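Local structure of extracellular ligand-binding receptor (Desulfitobacterium hafniense, 4Q6B) at residues A[177-190]-A[213-225]. The protein probably serves as the substrate-binding component of an ABC amino-acid transporter, holding leucine in its ligand pocket. Sequence-based numbering, arbitrary orientation.
Sequences FNYYGNLKDLERLY and EFLVDAKSVGIEV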
loop_
_atom_site.group_PDB
_atom_site.type_symbol
_atom_site.label_atom_id
_atom_site.label_comp_id
_atom_site.label_asym_id
_atom_site.label_seq_id
_atom_site.Cartn_x
_atom_site.Cartn_y
_atom_site.Cartn_z
ATOM N N PHE A 177 2.769 -22.087 9.110
ATOM C CA PHE A 177 1.441 -22.712 9.284
ATOM C C PHE A 177 0.350 -21.791 8.752
ATOM O O PHE A 177 0.560 -20.571 8.634
ATOM C CB PHE A 177 1.171 -23.114 10.748
ATOM C CG PHE A 177 0.884 -21.937 11.687
ATOM C CD1 PHE A 177 1.856 -20.967 11.965
ATOM C CD2 PHE A 177 -0.374 -21.796 12.298
ATOM C CE1 PHE A 177 1.592 -19.898 12.859
ATOM C CE2 PHE A 177 -0.636 -20.727 13.191
ATOM C CZ PHE A 177 0.341 -19.768 13.450
ATOM N N ASN A 178 -0.799 -22.367 8.395
ATOM C CA ASN A 178 -1.874 -21.563 7.808
ATOM C C ASN A 178 -3.253 -21.770 8.425
ATOM O O ASN A 178 -4.255 -21.148 8.003
ATOM C CB ASN A 178 -1.925 -21.794 6.317
ATOM C CG ASN A 178 -2.253 -23.239 5.961
ATOM O OD1 ASN A 178 -1.384 -23.990 5.528
ATOM N ND2 ASN A 178 -3.501 -23.623 6.130
ATOM N N TYR A 179 -3.319 -22.661 9.412
ATOM C CA TYR A 179 -4.588 -22.957 10.069
ATOM C C TYR A 179 -4.352 -23.481 11.471
ATOM O O TYR A 179 -3.429 -24.274 11.676
ATOM C CB TYR A 179 -5.377 -24.004 9.285
ATOM C CG TYR A 179 -6.753 -24.302 9.868
ATOM C CD1 TYR A 179 -7.783 -23.394 9.731
ATOM C CD2 TYR A 179 -7.027 -25.496 10.563
ATOM C CE1 TYR A 179 -9.036 -23.628 10.249
ATOM C CE2 TYR A 179 -8.288 -25.737 11.087
ATOM C CZ TYR A 179 -9.279 -24.804 10.940
ATOM O OH TYR A 179 -10.535 -25.027 11.433
ATOM N N TYR A 180 -5.211 -23.067 12.410
ATOM C CA TYR A 180 -5.353 -23.741 13.704
ATOM C C TYR A 180 -6.841 -23.800 14.042
ATOM O O TYR A 180 -7.568 -22.854 13.726
ATOM C CB TYR A 180 -4.542 -23.014 14.800
ATOM C CG TYR A 180 -4.962 -21.592 15.058
ATOM C CD1 TYR A 180 -4.561 -20.559 14.224
ATOM C CD2 TYR A 180 -5.751 -21.280 16.142
ATOM C CE1 TYR A 180 -4.959 -19.263 14.467
ATOM C CE2 TYR A 180 -6.159 -19.991 16.383
ATOM C CZ TYR A 180 -5.769 -18.998 15.542
ATOM O OH TYR A 180 -6.202 -17.732 15.801
ATOM N N GLY A 181 -7.296 -24.895 14.657
ATOM C CA GLY A 181 -8.715 -25.105 14.875
ATOM C C GLY A 181 -9.330 -24.477 16.112
ATOM O O GLY A 181 -10.528 -24.193 16.122
ATOM N N ASN A 182 -8.542 -24.318 17.175
ATOM C CA ASN A 182 -9.048 -23.772 18.439
ATOM C C ASN A 182 -7.869 -23.340 19.292
ATOM O O ASN A 182 -6.714 -23.492 18.881
ATOM C CB ASN A 182 -10.029 -24.706 19.202
ATOM C CG ASN A 182 -9.426 -26.041 19.575
ATOM O OD1 ASN A 182 -8.214 -26.265 19.446
ATOM N ND2 ASN A 182 -10.279 -26.947 20.050
ATOM N N LEU A 183 -8.135 -22.774 20.458
ATOM C CA LEU A 183 -7.047 -22.227 21.268
ATOM C C LEU A 183 -6.121 -23.324 21.837
ATOM O O LEU A 183 -4.908 -23.133 21.937
ATOM C CB LEU A 183 -7.616 -21.370 22.398
ATOM C CG LEU A 183 -8.112 -19.980 22.013
ATOM C CD1 LEU A 183 -8.615 -19.239 23.269
ATOM C CD2 LEU A 183 -6.987 -19.205 21.348
ATOM N N LYS A 184 -6.696 -24.458 22.207
ATOM C CA LYS A 184 -5.919 -25.608 22.654
ATOM C C LYS A 184 -4.823 -25.959 21.642
ATOM O O LYS A 184 -3.657 -26.178 22.009
ATOM C CB LYS A 184 -6.837 -26.806 22.896
ATOM C CG LYS A 184 -6.130 -28.102 23.304
ATOM C CD LYS A 184 -5.082 -27.875 24.388
ATOM C CE LYS A 184 -5.690 -27.351 25.668
ATOM N NZ LYS A 184 -5.842 -28.405 26.686
ATOM N N ASP A 185 -5.182 -26.011 20.365
ATOM C CA ASP A 185 -4.164 -26.365 19.384
ATOM C C ASP A 185 -3.149 -25.261 19.112
ATOM O O ASP A 185 -1.992 -25.544 18.775
ATOM C CB ASP A 185 -4.761 -26.876 18.078
ATOM C CG ASP A 185 -3.777 -27.770 17.314
ATOM O OD1 ASP A 185 -3.143 -28.662 17.948
ATOM O OD2 ASP A 185 -3.624 -27.569 16.096
ATOM N N LEU A 186 -3.562 -24.003 19.234
ATOM C CA LEU A 186 -2.564 -22.933 19.265
ATOM C C LEU A 186 -1.583 -23.076 20.457
ATOM O O LEU A 186 -0.371 -22.815 20.298
ATOM C CB LEU A 186 -3.249 -21.558 19.221
ATOM C CG LEU A 186 -2.358 -20.353 19.024
ATOM C CD1 LEU A 186 -1.611 -20.531 17.712
ATOM C CD2 LEU A 186 -3.203 -19.055 18.991
ATOM N N GLU A 187 -2.087 -23.497 21.617
ATOM C CA GLU A 187 -1.222 -23.840 22.754
ATOM C C GLU A 187 -0.202 -24.914 22.395
ATOM O O GLU A 187 0.971 -24.814 22.772
ATOM C CB GLU A 187 -2.026 -24.295 23.981
ATOM C CG GLU A 187 -2.666 -23.145 24.719
ATOM C CD GLU A 187 -3.529 -23.568 25.894
ATOM O OE1 GLU A 187 -3.854 -24.760 26.023
ATOM O OE2 GLU A 187 -3.885 -22.686 26.699
ATOM N N ARG A 188 -0.653 -25.933 21.669
ATOM C CA ARG A 188 0.192 -27.057 21.299
ATOM C C ARG A 188 1.249 -26.569 20.294
ATOM O O ARG A 188 2.439 -26.919 20.420
ATOM C CB ARG A 188 -0.686 -28.151 20.668
ATOM C CG ARG A 188 0.017 -29.483 20.401
ATOM C CD ARG A 188 0.716 -29.492 19.057
ATOM N NE ARG A 188 -0.161 -29.065 17.966
ATOM C CZ ARG A 188 0.253 -28.928 16.708
ATOM N NH1 ARG A 188 1.525 -29.159 16.415
ATOM N NH2 ARG A 188 -0.585 -28.536 15.744
ATOM N N LEU A 189 0.839 -25.765 19.307
ATOM C CA LEU A 189 1.811 -25.123 18.416
ATOM C C LEU A 189 2.843 -24.289 19.189
ATOM O O LEU A 189 4.040 -24.394 18.938
ATOM C CB LEU A 189 1.131 -24.235 17.362
ATOM C CG LEU A 189 0.410 -25.002 16.261
ATOM C CD1 LEU A 189 -0.661 -24.094 15.631
ATOM C CD2 LEU A 189 1.446 -25.450 15.232
ATOM N N TYR A 190 2.381 -23.483 20.146
ATOM C CA TYR A 190 3.288 -22.611 20.916
ATOM C C TYR A 190 4.293 -23.459 21.717
ATOM O O TYR A 190 5.485 -23.089 21.828
ATOM C CB TYR A 190 2.461 -21.726 21.852
ATOM C CG TYR A 190 3.214 -20.694 22.662
ATOM C CD1 TYR A 190 4.363 -20.082 22.174
ATOM C CD2 TYR A 190 2.752 -20.322 23.923
ATOM C CE1 TYR A 190 5.023 -19.095 22.920
ATOM C CE2 TYR A 190 3.427 -19.346 24.687
ATOM C CZ TYR A 190 4.544 -18.752 24.169
ATOM O OH TYR A 190 5.189 -17.804 24.925
ATOM N N GLU A 213 -7.966 -11.875 14.332
ATOM C CA GLU A 213 -8.340 -13.037 15.128
ATOM C C GLU A 213 -7.123 -13.739 15.718
ATOM O O GLU A 213 -7.159 -14.147 16.883
ATOM C CB GLU A 213 -9.138 -14.062 14.318
ATOM C CG GLU A 213 -10.575 -13.678 14.030
ATOM C CD GLU A 213 -10.672 -12.901 12.720
ATOM O OE1 GLU A 213 -9.598 -12.533 12.175
ATOM O OE2 GLU A 213 -11.808 -12.667 12.235
ATOM N N PHE A 214 -6.069 -13.912 14.917
ATOM C CA PHE A 214 -4.863 -14.562 15.424
ATOM C C PHE A 214 -4.216 -13.723 16.530
ATOM O O PHE A 214 -3.774 -14.245 17.549
ATOM C CB PHE A 214 -3.841 -14.778 14.308
ATOM C CG PHE A 214 -2.515 -15.282 14.807
ATOM C CD1 PHE A 214 -2.400 -16.578 15.310
ATOM C CD2 PHE A 214 -1.388 -14.466 14.792
ATOM C CE1 PHE A 214 -1.185 -17.051 15.793
ATOM C CE2 PHE A 214 -0.161 -14.936 15.274
ATOM C CZ PHE A 214 -0.065 -16.238 15.786
ATOM N N LEU A 215 -4.173 -12.415 16.329
ATOM C CA LEU A 215 -3.569 -11.507 17.304
ATOM C C LEU A 215 -4.247 -11.676 18.664
ATOM O O LEU A 215 -3.595 -11.884 19.710
ATOM C CB LEU A 215 -3.736 -10.086 16.774
ATOM C CG LEU A 215 -3.230 -8.869 17.522
ATOM C CD1 LEU A 215 -1.767 -9.021 17.752
ATOM C CD2 LEU A 215 -3.483 -7.648 16.650
ATOM N N VAL A 216 -5.571 -11.645 18.644
ATOM C CA VAL A 216 -6.361 -11.814 19.847
ATOM C C VAL A 216 -6.147 -13.204 20.446
ATOM O O VAL A 216 -5.981 -13.351 21.674
ATOM C CB VAL A 216 -7.849 -11.582 19.533
ATOM C CG1 VAL A 216 -8.720 -12.009 20.678
ATOM C CG2 VAL A 216 -8.058 -10.095 19.215
ATOM N N ASP A 217 -6.154 -14.229 19.589
ATOM C CA ASP A 217 -5.980 -15.589 20.096
ATOM C C ASP A 217 -4.570 -15.779 20.703
ATOM O O ASP A 217 -4.435 -16.463 21.729
ATOM C CB ASP A 217 -6.198 -16.641 19.007
ATOM C CG ASP A 217 -7.648 -16.806 18.624
ATOM O OD1 ASP A 217 -8.538 -16.367 19.376
ATOM O OD2 ASP A 217 -7.900 -17.391 17.556
ATOM N N ALA A 218 -3.559 -15.226 20.034
ATOM C CA ALA A 218 -2.170 -15.251 20.512
ATOM C C ALA A 218 -2.098 -14.642 21.912
ATOM O O ALA A 218 -1.424 -15.178 22.811
ATOM C CB ALA A 218 -1.243 -14.487 19.540
ATOM N N LYS A 219 -2.799 -13.534 22.126
ATOM C CA LYS A 219 -2.766 -12.938 23.472
ATOM C C LYS A 219 -3.471 -13.806 24.495
ATOM O O LYS A 219 -3.049 -13.892 25.646
ATOM C CB LYS A 219 -3.272 -11.483 23.486
ATOM C CG LYS A 219 -2.531 -10.527 22.504
ATOM C CD LYS A 219 -1.009 -10.371 22.737
ATOM C CE LYS A 219 -0.360 -9.519 21.621
ATOM N NZ LYS A 219 1.134 -9.305 21.693
ATOM N N SER A 220 -4.537 -14.479 24.085
ATOM C CA SER A 220 -5.253 -15.384 24.991
ATOM C C SER A 220 -4.394 -16.543 25.466
ATOM O O SER A 220 -4.465 -16.943 26.624
ATOM C CB SER A 220 -6.505 -15.956 24.310
ATOM O OG SER A 220 -7.419 -14.920 23.995
ATOM N N VAL A 221 -3.597 -17.096 24.555
ATOM C CA VAL A 221 -2.795 -18.296 24.832
ATOM C C VAL A 221 -1.495 -17.905 25.575
ATOM O O VAL A 221 -0.848 -18.737 26.231
ATOM C CB VAL A 221 -2.542 -19.040 23.492
ATOM C CG1 VAL A 221 -1.303 -19.911 23.524
ATOM C CG2 VAL A 221 -3.765 -19.860 23.135
ATOM N N GLY A 222 -1.152 -16.622 25.506
ATOM C CA GLY A 222 -0.021 -16.089 26.253
ATOM C C GLY A 222 1.257 -16.013 25.443
ATOM O O GLY A 222 2.357 -15.995 26.003
ATOM N N ILE A 223 1.130 -15.934 24.122
ATOM C CA ILE A 223 2.311 -15.883 23.291
ATOM C C ILE A 223 3.057 -14.574 23.524
ATOM O O ILE A 223 2.481 -13.477 23.417
ATOM C CB ILE A 223 1.942 -16.070 21.805
ATOM C CG1 ILE A 223 1.390 -17.484 21.609
ATOM C CG2 ILE A 223 3.145 -15.793 20.913
ATOM C CD1 ILE A 223 1.042 -17.818 20.191
ATOM N N GLU A 224 4.339 -14.683 23.868
ATOM C CA GLU A 224 5.060 -13.531 24.404
ATOM C C GLU A 224 5.871 -12.790 23.325
ATOM O O GLU A 224 6.162 -11.586 23.447
ATOM C CB GLU A 224 5.971 -14.007 25.558
ATOM C CG GLU A 224 6.605 -12.899 26.383
ATOM C CD GLU A 224 5.636 -12.316 27.405
ATOM O OE1 GLU A 224 5.370 -11.085 27.338
ATOM O OE2 GLU A 224 5.135 -13.091 28.262
ATOM N N VAL A 225 6.210 -13.505 22.252
ATOM C CA VAL A 225 7.201 -13.015 21.305
ATOM C C VAL A 225 6.677 -11.911 20.397
ATOM O O VAL A 225 5.461 -11.775 20.242
ATOM C CB VAL A 225 7.703 -14.157 20.426
ATOM C CG1 VAL A 225 8.240 -15.290 21.350
ATOM C CG2 VAL A 225 6.577 -14.691 19.544
#
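One face of the Y190 ring lies under I223 CG1, a CH-pi contact 3.8 Å from the ring centroid and only 9° off the ring normal. At the edge of the Y180 ring sits D217 OD2, the carboxylate nearly perpendicular to the ring; the edge of the F214 ring receives L186 CD1, and A218 CB, from the same helix as F214, lies over one F214 face, off-centre near its rim. The contact packs helix 183-195 and the loop before it against helix 207-221 and the turn after it, in an alpha/beta lobe of the periplasmic binding protein fold; strand 200-204 runs between the helices in sequence, and its I201 and I203 touch F214. The short helical segments cross at -72°, their axes 9.8 Å apart at closest approach, with knobs-into-holes packing: L186 enters the hole formed by F214, D217, A218 and V221, while V221 fills that formed by L183, L186, E187 and Y190. L183 CD2 reaches D217 CB at 3.6 Å. Y180 OH donates a very short hydrogen bond, 2.5 Å, to D217 OD2. F177, stacked on Y148 and near a bound calcium ion, sets CZ against F214 CE1. With CG trans to the backbone N, the Y190 ring reaches V221 and the turn where G222, with positive phi, closes the helix in a Schellman motif. An alanine at Y190 would remove the surface under I223 CG1 and is likely to leave one side of V221 less well packed. At the ring's hydroxyl, E224 N gives Y190 OH a weak hydrogen bond, 3.4 Å long and bent to 142°.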